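Local coordinates for hypothetical 39.9 kDa protein (PDB 2GA8), which acts as an ATP-dependent P-loop kinase that could be involved in endoplasmic reticulum membrane assembly, at residues His181-Arg184 against Gly185-Ser188; Leu270-Gln274 against Glu275-Lys279; Asp296-Tyr299 against Glu300-Glu303; Leu315-Thr318 against Ile319-Arg323; Gly322-Lys325 against Phe326-Asn329. One frame throughout, in Å; residues are numbered along the deposited sequence.

Contact 1 (His181-Arg184 against Gly185-Ser188); sequences HKRR and GSPS
Arg183 lays the stem of its side chain alongside Ser186. Its CG lies 3.6 Å from Ser186 CB, and its NE comes to 3.3 Å from the same carbon. The chain is extended from CG to NE, with CG trans to the backbone N (chi1 -172°). This passes CG, CD and NE in turn beside Ser186 CB. Ser186 CB meets the guanidinium obliquely. Leu331 also touches both Arg183 and Ser186.

Beneath this overlap the backbone turns twice. His181 to Arg184 form a type I beta turn, closed by Arg184 N on His181 O. Arg183 to Ser186 form a type II turn. Ser186 N donates to Arg183 O at 3.1 Å, with an angle of 144° at the hydrogen. Ser186 OG adds a weak bond to the same oxygen, at 3.3 Å. Its chi1 of 70° sets OG between the backbone N and the carbonyl carbon, within range of that oxygen.

Gly185 sits at the third position of the type II turn. Its positive phi would jam a CB against the carbonyl oxygen of Arg184, so glycine fits here. Arg184 CB lies against Gly185 N at 3.4 Å. Its extended chain ends at Asp248, in a salt bridge, and at the backbone oxygens of Lys247 and Leu166.

The loop links helix 178-181 to helix 192-206, near Pro33 of the probable ATP site. The chemistry implies a bend set by the backbone: one carbonyl takes an amide and, more weakly, a hydroxyl. Arg183 lies along Ser186, while Arg184 has its charge paired with Asp248.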
# COMPACT_ATOMS: atom_id res chain seq x y z
N HIS A 181 -18.21 -8.69 8.77
CA HIS A 181 -18.91 -7.61 8.10
C HIS A 181 -19.16 -6.52 9.13
O HIS A 181 -18.92 -5.34 8.88
CB HIS A 181 -20.27 -8.07 7.55
CG HIS A 181 -20.17 -9.03 6.41
ND1 HIS A 181 -19.82 -10.35 6.58
CD2 HIS A 181 -20.39 -8.87 5.08
CE1 HIS A 181 -19.83 -10.96 5.40
NE2 HIS A 181 -20.18 -10.08 4.48
N LYS A 182 -19.64 -6.94 10.29
CA LYS A 182 -19.93 -6.03 11.40
C LYS A 182 -18.65 -5.33 11.83
O LYS A 182 -18.67 -4.18 12.25
CB LYS A 182 -20.53 -6.82 12.56
CG LYS A 182 -20.89 -6.01 13.81
CD LYS A 182 -19.67 -5.73 14.67
CE LYS A 182 -20.05 -4.98 15.94
NZ LYS A 182 -20.95 -5.78 16.82
N ARG A 183 -17.53 -6.05 11.72
CA ARG A 183 -16.24 -5.50 12.10
C ARG A 183 -15.33 -5.34 10.89
O ARG A 183 -14.11 -5.46 10.99
CB ARG A 183 -15.58 -6.40 13.14
CG ARG A 183 -14.31 -5.82 13.76
CD ARG A 183 -13.73 -6.72 14.82
NE ARG A 183 -12.42 -6.24 15.27
CZ ARG A 183 -11.67 -6.85 16.18
NH1 ARG A 183 -12.10 -7.96 16.76
NH2 ARG A 183 -10.49 -6.35 16.51
N ARG A 184 -15.94 -5.07 9.73
CA ARG A 184 -15.16 -4.89 8.51
C ARG A 184 -14.28 -3.67 8.73
O ARG A 184 -14.77 -2.60 9.07
CB ARG A 184 -16.08 -4.68 7.31
CG ARG A 184 -15.45 -5.13 6.00
CD ARG A 184 -16.28 -4.76 4.77
NE ARG A 184 -15.65 -5.25 3.54
CZ ARG A 184 -15.98 -4.88 2.31
NH1 ARG A 184 -16.96 -4.00 2.12
NH2 ARG A 184 -15.33 -5.38 1.27
N GLY A 185 -12.97 -3.85 8.55
CA GLY A 185 -12.04 -2.76 8.76
C GLY A 185 -11.04 -3.16 9.82
O GLY A 185 -10.07 -2.46 10.07
N SER A 186 -11.29 -4.30 10.46
CA SER A 186 -10.38 -4.80 11.49
C SER A 186 -9.20 -5.41 10.74
O SER A 186 -9.29 -5.68 9.54
CB SER A 186 -11.05 -5.88 12.34
OG SER A 186 -11.25 -7.06 11.58
N PRO A 187 -8.07 -5.62 11.43
CA PRO A 187 -6.88 -6.20 10.80
C PRO A 187 -7.16 -7.53 10.11
O PRO A 187 -6.55 -7.85 9.09
CB PRO A 187 -5.92 -6.36 11.98
CG PRO A 187 -6.30 -5.23 12.88
CD PRO A 187 -7.80 -5.27 12.84
N SER A 188 -8.10 -8.30 10.65
CA SER A 188 -8.43 -9.60 10.09
C SER A 188 -9.34 -9.57 8.87
O SER A 188 -9.65 -10.62 8.31
CB SER A 188 -9.07 -10.49 11.17
OG SER A 188 -10.31 -9.96 11.60

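Contact 2 (Leu270-Gln274 against Glu275-Lys279). With SO4 (sulfate ion), chain I.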
# COMPACT_ATOMS: atom_id res chain seq x y z
N LEU A 270 -0.07 -0.78 8.83
CA LEU A 270 1.30 -0.95 8.37
C LEU A 270 2.33 -1.04 9.49
O LEU A 270 3.46 -1.44 9.24
CB LEU A 270 1.68 0.19 7.42
CG LEU A 270 0.68 0.39 6.28
CD1 LEU A 270 1.17 1.49 5.35
CD2 LEU A 270 0.49 -0.91 5.53
N LEU A 271 1.92 -0.68 10.71
CA LEU A 271 2.81 -0.73 11.87
C LEU A 271 2.14 -1.50 13.01
O LEU A 271 2.39 -1.24 14.19
CB LEU A 271 3.15 0.70 12.34
CG LEU A 271 3.99 1.55 11.39
CD1 LEU A 271 4.06 2.97 11.91
CD2 LEU A 271 5.39 0.94 11.25
N TYR A 272 1.30 -2.45 12.64
CA TYR A 272 0.53 -3.27 13.58
C TYR A 272 1.36 -4.50 13.98
O TYR A 272 1.83 -5.23 13.11
CB TYR A 272 -0.78 -3.68 12.91
CG TYR A 272 -1.88 -4.07 13.85
CD1 TYR A 272 -2.60 -3.09 14.56
CD2 TYR A 272 -2.24 -5.40 14.02
CE1 TYR A 272 -3.64 -3.45 15.41
CE2 TYR A 272 -3.28 -5.76 14.87
CZ TYR A 272 -3.98 -4.78 15.56
OH TYR A 272 -5.01 -5.14 16.38
N ASP A 273 1.53 -4.72 15.28
CA ASP A 273 2.36 -5.82 15.79
C ASP A 273 1.83 -7.25 15.77
O ASP A 273 2.30 -8.09 16.54
CB ASP A 273 2.85 -5.50 17.21
CG ASP A 273 1.71 -5.48 18.24
OD1 ASP A 273 0.63 -6.02 17.96
OD2 ASP A 273 1.92 -4.94 19.35
N GLN A 274 0.88 -7.54 14.89
CA GLN A 274 0.32 -8.88 14.83
C GLN A 274 0.41 -9.51 13.46
O GLN A 274 0.49 -8.82 12.44
CB GLN A 274 -1.14 -8.87 15.28
CG GLN A 274 -1.33 -8.42 16.71
CD GLN A 274 -0.66 -9.34 17.70
OE1 GLN A 274 -0.88 -10.56 17.68
NE2 GLN A 274 0.16 -8.77 18.59
N GLU A 275 0.39 -10.84 13.45
CA GLU A 275 0.46 -11.67 12.26
C GLU A 275 1.32 -11.14 11.11
O GLU A 275 2.48 -10.80 11.31
CB GLU A 275 -0.96 -11.99 11.77
CG GLU A 275 -1.90 -10.80 11.70
CD GLU A 275 -2.66 -10.76 10.40
OE1 GLU A 275 -2.02 -10.97 9.35
OE2 GLU A 275 -3.89 -10.53 10.43
N ASN A 276 0.76 -11.08 9.90
CA ASN A 276 1.53 -10.62 8.74
C ASN A 276 1.86 -9.14 8.76
O ASN A 276 2.83 -8.72 8.13
CB ASN A 276 0.77 -10.94 7.45
CG ASN A 276 0.62 -12.43 7.20
OD1 ASN A 276 -0.40 -12.89 6.68
ND2 ASN A 276 1.64 -13.20 7.56
N TRP A 277 1.06 -8.35 9.47
CA TRP A 277 1.29 -6.90 9.53
C TRP A 277 2.62 -6.58 10.18
O TRP A 277 3.33 -5.67 9.75
CB TRP A 277 0.18 -6.21 10.34
CG TRP A 277 -1.20 -6.49 9.83
CD1 TRP A 277 -2.16 -7.23 10.44
CD2 TRP A 277 -1.77 -6.02 8.60
NE1 TRP A 277 -3.30 -7.26 9.67
CE2 TRP A 277 -3.09 -6.52 8.54
CE3 TRP A 277 -1.30 -5.22 7.55
CZ2 TRP A 277 -3.94 -6.26 7.46
CZ3 TRP A 277 -2.15 -4.96 6.48
CH2 TRP A 277 -3.45 -5.48 6.44
N LYS A 278 2.97 -7.34 11.21
CA LYS A 278 4.20 -7.12 11.93
C LYS A 278 5.41 -7.27 11.03
O LYS A 278 6.42 -6.62 11.24
CB LYS A 278 4.30 -8.10 13.11
CG LYS A 278 5.53 -7.91 13.97
CD LYS A 278 5.52 -8.84 15.18
CE LYS A 278 6.74 -8.63 16.05
NZ LYS A 278 6.70 -9.47 17.28
N LYS A 279 5.29 -8.12 10.01
CA LYS A 279 6.40 -8.35 9.09
C LYS A 279 6.58 -7.24 8.06
O LYS A 279 7.60 -7.18 7.37
CB LYS A 279 6.19 -9.69 8.38
CG LYS A 279 6.01 -10.87 9.34
CD LYS A 279 5.67 -12.16 8.61
CE LYS A 279 5.34 -13.27 9.59
NZ LYS A 279 4.92 -14.53 8.91
S SO4 I . 6.83 -15.35 5.89
O1 SO4 I . 5.45 -14.88 6.06
O2 SO4 I . 7.01 -15.86 4.52
O3 SO4 I . 7.77 -14.23 6.12
O4 SO4 I . 7.11 -16.42 6.86
O HOH W 1 4.90 -3.50 10.52
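Tyr272 and Trp277 make the aromatic contact. The tyrosine edge faces the five-membered ring of the indole, offset, with the planes at 86° and the centroids 5.8 Å apart. Tyr272 CB also packs on Trp277 CB at 3.7 Å. Tyr272 OH bonds to Asp336. Trp277 NE1 makes a weak bond to Pro187 O.

One backbone bond crosses into the weakly bonded start of helix 275-285, which follows strand 262-267 of the parallel sheet in this P-loop fold. Lys278 N donates to Gln274 O at 3.1 Å, from above the carbonyl plane. One water donates to both Leu270 O and Trp277 O, bridging loop and helix.

Polar side chains bond locally. Gln274 NE2 gives a bond of 2.9 Å to Asp273 OD1, which also bonds to His340. The donor lies above the carboxylate plane, and OD1 lies in the amide plane of Gln274. Glu275 OE1 accepts from Asn276 N at 2.8 Å through its anti lone pair, and Ser192 OG is a further partner. Replacing Glu275 with an alanine would probably leave Asn276 N and Ser192 OG without this partner.

Separately, Lys279 NZ bonds at 2.9 Å to O1 of a sulfate, probably from the crystallisation liquor; Lys200 holds the same ion.

Contact 3 (Asp296-Tyr299 against Glu300-Glu303); sequences DIDY and EATE
Asp298 O is gripped by two donors from Thr302. The amide N comes nearly in line with the carbonyl, at 2.9 Å and 156° at the hydrogen. The hydroxyl OG1 also donates at 2.9 Å, but from above the carbonyl plane. Thr302 OG1 lies beside its own backbone N (chi1 -57°), which lets amide and hydroxyl reach back to one oxygen.

Asp298 is the N-cap of helix 299-312, and its side chain makes the capping bond. Its OD1 accepts from Ala301 N at 3.0 Å, and the bond is almost straight at 175°. The amide approaches from above the carboxylate plane. The negative charge next to the helix N-terminus is probably favourable. An alanine in place of Asp298 would probably leave Ala301 N without its capping acceptor. The next turn is closed by Glu303 N on Tyr299 O, at 2.7 Å.

Looser packing surrounds these bonds. Ile297 CB lies 3.4 Å from Thr302 OG1, and its CD1 approaches the threonine methyl CG2 at 4.0 Å. The two side chains cross at about a right angle. Tyr299 CE2 is 3.7 Å from Glu303 OE2, with ring and carboxylate steeply inclined. One water accepts from Asp298 N and makes a weak bond to Thr302 OG1.

The contact stands where strand 290-296 passes into helix 299-312. Ile297 touches Ser32 and Ser35 of the loop that probably binds ATP. Asp298 touches Arg351 on strand 347-351. Helix 319-328 also packs here: Tyr299 meets Phe326 edge-to-face, and Glu303 forms a salt bridge with Arg323.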
# COMPACT_ATOMS: atom_id res chain seq x y z
N ASP A 296 -0.70 11.47 14.69
CA ASP A 296 -1.27 11.57 16.03
C ASP A 296 -2.47 12.48 15.81
O ASP A 296 -2.31 13.63 15.41
CB ASP A 296 -0.28 12.21 17.00
CG ASP A 296 0.77 11.23 17.50
OD1 ASP A 296 0.75 10.06 17.08
OD2 ASP A 296 1.62 11.65 18.31
N ILE A 297 -3.66 11.96 16.07
CA ILE A 297 -4.89 12.71 15.83
C ILE A 297 -5.37 13.66 16.92
O ILE A 297 -4.99 13.56 18.09
CB ILE A 297 -6.07 11.76 15.53
CG1 ILE A 297 -6.43 10.96 16.79
CG2 ILE A 297 -5.71 10.82 14.40
CD1 ILE A 297 -7.68 10.11 16.66
N ASP A 298 -6.21 14.60 16.49
CA ASP A 298 -6.86 15.56 17.36
C ASP A 298 -8.16 14.78 17.57
O ASP A 298 -8.96 14.66 16.65
CB ASP A 298 -7.13 16.86 16.61
CG ASP A 298 -7.99 17.84 17.40
OD1 ASP A 298 -9.08 17.44 17.86
OD2 ASP A 298 -7.57 19.00 17.54
N TYR A 299 -8.34 14.24 18.77
CA TYR A 299 -9.51 13.43 19.06
C TYR A 299 -10.85 14.03 18.63
O TYR A 299 -11.58 13.43 17.84
CB TYR A 299 -9.58 13.10 20.55
CG TYR A 299 -10.50 11.94 20.86
CD1 TYR A 299 -10.04 10.62 20.76
CD2 TYR A 299 -11.82 12.15 21.25
CE1 TYR A 299 -10.88 9.55 21.04
CE2 TYR A 299 -12.67 11.08 21.53
CZ TYR A 299 -12.19 9.78 21.42
OH TYR A 299 -13.00 8.71 21.73
N GLU A 300 -11.18 15.19 19.17
CA GLU A 300 -12.45 15.84 18.85
C GLU A 300 -12.72 16.05 17.37
O GLU A 300 -13.79 15.70 16.88
CB GLU A 300 -12.54 17.19 19.58
CG GLU A 300 -13.06 17.07 21.01
CD GLU A 300 -14.52 16.68 21.07
OE1 GLU A 300 -15.06 16.53 22.19
OE2 GLU A 300 -15.14 16.52 19.99
N ALA A 301 -11.75 16.62 16.66
CA ALA A 301 -11.91 16.86 15.23
C ALA A 301 -12.04 15.56 14.44
O ALA A 301 -12.80 15.49 13.48
CB ALA A 301 -10.73 17.67 14.71
N THR A 302 -11.30 14.54 14.86
CA THR A 302 -11.36 13.27 14.16
C THR A 302 -12.68 12.57 14.48
O THR A 302 -13.28 11.95 13.60
CB THR A 302 -10.19 12.37 14.57
OG1 THR A 302 -8.96 13.05 14.29
CG2 THR A 302 -10.22 11.07 13.77
N GLU A 303 -13.13 12.68 15.72
CA GLU A 303 -14.38 12.07 16.13
C GLU A 303 -15.51 12.63 15.27
O GLU A 303 -16.36 11.89 14.78
CB GLU A 303 -14.67 12.37 17.60
CG GLU A 303 -15.96 11.78 18.11
CD GLU A 303 -16.27 12.24 19.51
OE1 GLU A 303 -16.61 13.42 19.68
OE2 GLU A 303 -16.16 11.41 20.44
O HOH W 2 -6.27 15.07 13.79

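Contact 4 (Leu315-Thr318 against Ile319-Arg323); sequences LVTT and IAEGR
Thr317 and Glu321 make the shortest polar contact. Glu321 OE1 accepts from both the hydroxyl and the amide of Thr317. Thr317 OG1 donates at 2.8 Å and Thr317 N at 2.9 Å. Both arrive on the syn side of OE1 and from the same face of the carboxylate, tilted out of its plane. Two bonds from one residue should restrict rotation of the carboxylate.

Next to it, Thr318 OG1 accepts from Glu321 N at 3.3 Å, with 161° at the hydrogen. Its chi1 of 68° places OG1 between the backbone N and the carbonyl carbon, turned to the helix start. Thr318 is therefore the N-cap of helix 319-328. The N-cap side chain takes the Glu321 amide, while the Glu321 side chain reaches back to the amide of Thr317, the residue before the N-cap. Gly322 N then donates to Thr318 O at 3.2 Å, in the carbonyl plane.

Val316 packs behind these bonds. Its CB lies 3.8 Å from Glu321 CB, and its CG1 is 3.9 Å from Gly322 N. A CB on Gly322 would be crowded by Ile319 O.

Farther out, helix 299-312 packs against the loop and the first turn. His310 touches Leu315 and Val316, and Ile319 rests on Ala307 and Lys308.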
# COMPACT_ATOMS: atom_id res chain seq x y z
N LEU A 315 -24.68 4.77 7.80
CA LEU A 315 -24.44 3.82 8.88
C LEU A 315 -25.16 4.21 10.17
O LEU A 315 -25.47 3.35 11.00
CB LEU A 315 -22.94 3.70 9.15
CG LEU A 315 -22.09 2.91 8.15
CD1 LEU A 315 -22.25 3.48 6.75
CD2 LEU A 315 -20.63 2.95 8.58
N VAL A 316 -25.41 5.50 10.35
CA VAL A 316 -26.10 6.00 11.53
C VAL A 316 -27.17 7.00 11.10
O VAL A 316 -27.13 7.50 9.98
CB VAL A 316 -25.12 6.70 12.51
CG1 VAL A 316 -24.14 5.68 13.08
CG2 VAL A 316 -24.36 7.80 11.79
N THR A 317 -28.13 7.29 11.97
CA THR A 317 -29.19 8.24 11.62
C THR A 317 -28.90 9.66 12.09
O THR A 317 -29.51 10.61 11.59
CB THR A 317 -30.57 7.81 12.19
OG1 THR A 317 -30.58 7.97 13.61
CG2 THR A 317 -30.87 6.36 11.84
N THR A 318 -28.00 9.81 13.05
CA THR A 318 -27.64 11.13 13.57
C THR A 318 -26.15 11.21 13.88
O THR A 318 -25.50 10.18 14.08
CB THR A 318 -28.38 11.46 14.89
OG1 THR A 318 -27.91 10.60 15.94
CG2 THR A 318 -29.88 11.27 14.71
N ILE A 319 -25.62 12.42 13.93
CA ILE A 319 -24.21 12.61 14.24
C ILE A 319 -23.87 12.06 15.63
O ILE A 319 -22.79 11.54 15.85
CB ILE A 319 -23.79 14.10 14.14
CG1 ILE A 319 -22.27 14.23 14.22
CG2 ILE A 319 -24.43 14.92 15.25
CD1 ILE A 319 -21.58 13.78 12.96
N ALA A 320 -24.81 12.17 16.57
CA ALA A 320 -24.58 11.68 17.93
C ALA A 320 -24.30 10.18 17.92
O ALA A 320 -23.39 9.69 18.59
CB ALA A 320 -25.79 11.98 18.82
N GLU A 321 -25.10 9.46 17.14
CA GLU A 321 -24.93 8.02 17.01
C GLU A 321 -23.57 7.71 16.40
O GLU A 321 -22.94 6.71 16.74
CB GLU A 321 -26.06 7.45 16.15
CG GLU A 321 -27.40 7.40 16.89
CD GLU A 321 -28.59 7.20 15.98
OE1 GLU A 321 -28.40 6.72 14.84
OE2 GLU A 321 -29.72 7.52 16.41
N GLY A 322 -23.13 8.59 15.50
CA GLY A 322 -21.83 8.41 14.86
C GLY A 322 -20.70 8.63 15.85
O GLY A 322 -19.71 7.91 15.84
N ARG A 323 -20.84 9.65 16.71
CA ARG A 323 -19.83 9.95 17.71
C ARG A 323 -19.74 8.79 18.70
O ARG A 323 -18.65 8.41 19.15
CB ARG A 323 -20.17 11.24 18.46
CG ARG A 323 -20.13 12.52 17.62
CD ARG A 323 -20.60 13.73 18.44
NE ARG A 323 -20.63 14.97 17.67
CZ ARG A 323 -19.55 15.64 17.27
NH1 ARG A 323 -18.34 15.19 17.57
NH2 ARG A 323 -19.68 16.76 16.57

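Contact 5 (Gly322-Lys325 against Phe326-Asn329); sequences GREK and FRSN. With SO4 (sulfate ion), chain H.
Arg327 is held between a carboxylate and a sulfate while its guanidinium lies against its own helix. Glu324 CA and Arg323 O sit over one face, each 3.7 Å above the plane and offset toward the rim. A bend at chi3 (-56°) folds the chain back in this way. NH2 makes a salt bridge to Glu324 OE1 at 2.9 Å, but as a hydrogen bond it is weak, with 129° at the hydrogen. The carboxylate and guanidinium planes are 86° apart, so the two groups do not pair flat. NH1 bonds at 2.9 Å to sulfate O2, which lies at the edge of the guanidinium, in its plane. The ion probably comes from the crystallisation liquor. Arg323 CD also approaches sulfate O2 at 3.3 Å.

Backbone bonds run below these side chains. Phe326 N donates to Gly322 O, Arg327 N to Arg323 O, and Ser328 N to Glu324 O. Asn329 N reaches Lys325 O at 3.0 Å, although Asn329 itself has left helical angles. Ser328 OG lies 3.0 Å from Glu324 O. Asn329 OD1 takes a bond from Leu331 N beyond the helix.

Phe326 CB packs at 3.3 Å from Arg323 O, and its ring leads away to the neighbouring helix. There it touches Glu303 and Val306.

Successive i to i+4 backbone bonds and an i to i+3 salt bridge are characteristic of an alpha helix, here the last turns of helix 319-328, with the side chain of Phe326 about 6 Å from that of Pro33 of the probable ATP site.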
# COMPACT_ATOMS: atom_id res chain seq x y z
N GLY A 322 -23.13 8.59 15.50
CA GLY A 322 -21.83 8.41 14.86
C GLY A 322 -20.70 8.63 15.85
O GLY A 322 -19.71 7.91 15.84
N ARG A 323 -20.84 9.65 16.71
CA ARG A 323 -19.83 9.95 17.71
C ARG A 323 -19.74 8.79 18.70
O ARG A 323 -18.65 8.41 19.15
CB ARG A 323 -20.17 11.24 18.46
CG ARG A 323 -20.13 12.52 17.62
CD ARG A 323 -20.60 13.73 18.44
NE ARG A 323 -20.63 14.97 17.67
CZ ARG A 323 -19.55 15.64 17.27
NH1 ARG A 323 -18.34 15.19 17.57
NH2 ARG A 323 -19.68 16.76 16.57
N GLU A 324 -20.90 8.22 19.05
CA GLU A 324 -20.96 7.11 19.98
C GLU A 324 -20.22 5.89 19.43
O GLU A 324 -19.47 5.23 20.15
CB GLU A 324 -22.41 6.73 20.28
CG GLU A 324 -22.57 5.44 21.08
CD GLU A 324 -21.89 5.49 22.44
OE1 GLU A 324 -22.31 6.32 23.28
OE2 GLU A 324 -20.95 4.71 22.67
N LYS A 325 -20.43 5.60 18.15
CA LYS A 325 -19.77 4.46 17.52
C LYS A 325 -18.26 4.68 17.53
O LYS A 325 -17.49 3.75 17.73
CB LYS A 325 -20.26 4.29 16.08
CG LYS A 325 -19.57 3.14 15.35
CD LYS A 325 -20.12 2.93 13.95
CE LYS A 325 -19.37 1.80 13.25
NZ LYS A 325 -19.89 1.56 11.87
N PHE A 326 -17.85 5.92 17.30
CA PHE A 326 -16.43 6.27 17.29
C PHE A 326 -15.82 6.02 18.67
O PHE A 326 -14.78 5.39 18.80
CB PHE A 326 -16.26 7.74 16.92
CG PHE A 326 -14.83 8.19 16.86
CD1 PHE A 326 -14.06 7.97 15.72
CD2 PHE A 326 -14.25 8.87 17.93
CE1 PHE A 326 -12.75 8.40 15.65
CE2 PHE A 326 -12.94 9.31 17.87
CZ PHE A 326 -12.18 9.08 16.73
N ARG A 327 -16.49 6.53 19.71
CA ARG A 327 -15.99 6.38 21.07
C ARG A 327 -15.91 4.94 21.56
O ARG A 327 -14.98 4.58 22.28
CB ARG A 327 -16.85 7.19 22.04
CG ARG A 327 -16.87 8.69 21.76
CD ARG A 327 -17.52 9.43 22.92
NE ARG A 327 -18.86 8.94 23.21
CZ ARG A 327 -19.98 9.53 22.80
NH1 ARG A 327 -19.92 10.64 22.07
NH2 ARG A 327 -21.16 9.01 23.11
N SER A 328 -16.89 4.12 21.18
CA SER A 328 -16.93 2.73 21.63
C SER A 328 -16.17 1.72 20.78
O SER A 328 -15.91 0.61 21.24
CB SER A 328 -18.38 2.27 21.77
OG SER A 328 -19.04 2.26 20.52
N ASN A 329 -15.81 2.09 19.56
CA ASN A 329 -15.09 1.18 18.67
C ASN A 329 -13.61 1.54 18.58
O ASN A 329 -13.24 2.52 17.94
CB ASN A 329 -15.70 1.22 17.27
CG ASN A 329 -15.23 0.08 16.40
OD1 ASN A 329 -14.10 -0.40 16.54
ND2 ASN A 329 -16.08 -0.36 15.48
S SO4 H . -22.61 13.33 22.42
O1 SO4 H . -23.82 12.51 22.64
O2 SO4 H . -21.77 12.70 21.38
O3 SO4 H . -23.00 14.68 21.97
O4 SO4 H . -21.84 13.42 23.67

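Overall arrangement
Contact 2 lies nearest the centre of the chain and contact 4 farthest out. Contacts 1, 2, 3 and 5 are partly buried; contact 4 is at the surface. Contacts 2, 3 and 4 each start a helix, but with different chemistry: aromatic packing and a water bridge in contact 2, an aspartate cap in contact 3 and a threonine cap in contact 4. Contacts 4 and 5 share helix 319-328 and hold its two ends. Contact 3 joins them across the helix pair through Glu303 and Arg323, and through Tyr299 and Phe326. Contact 1, two overlapping beta turns without regular structure, touches contact 2 where Pro187 meets Tyr272 and Trp277.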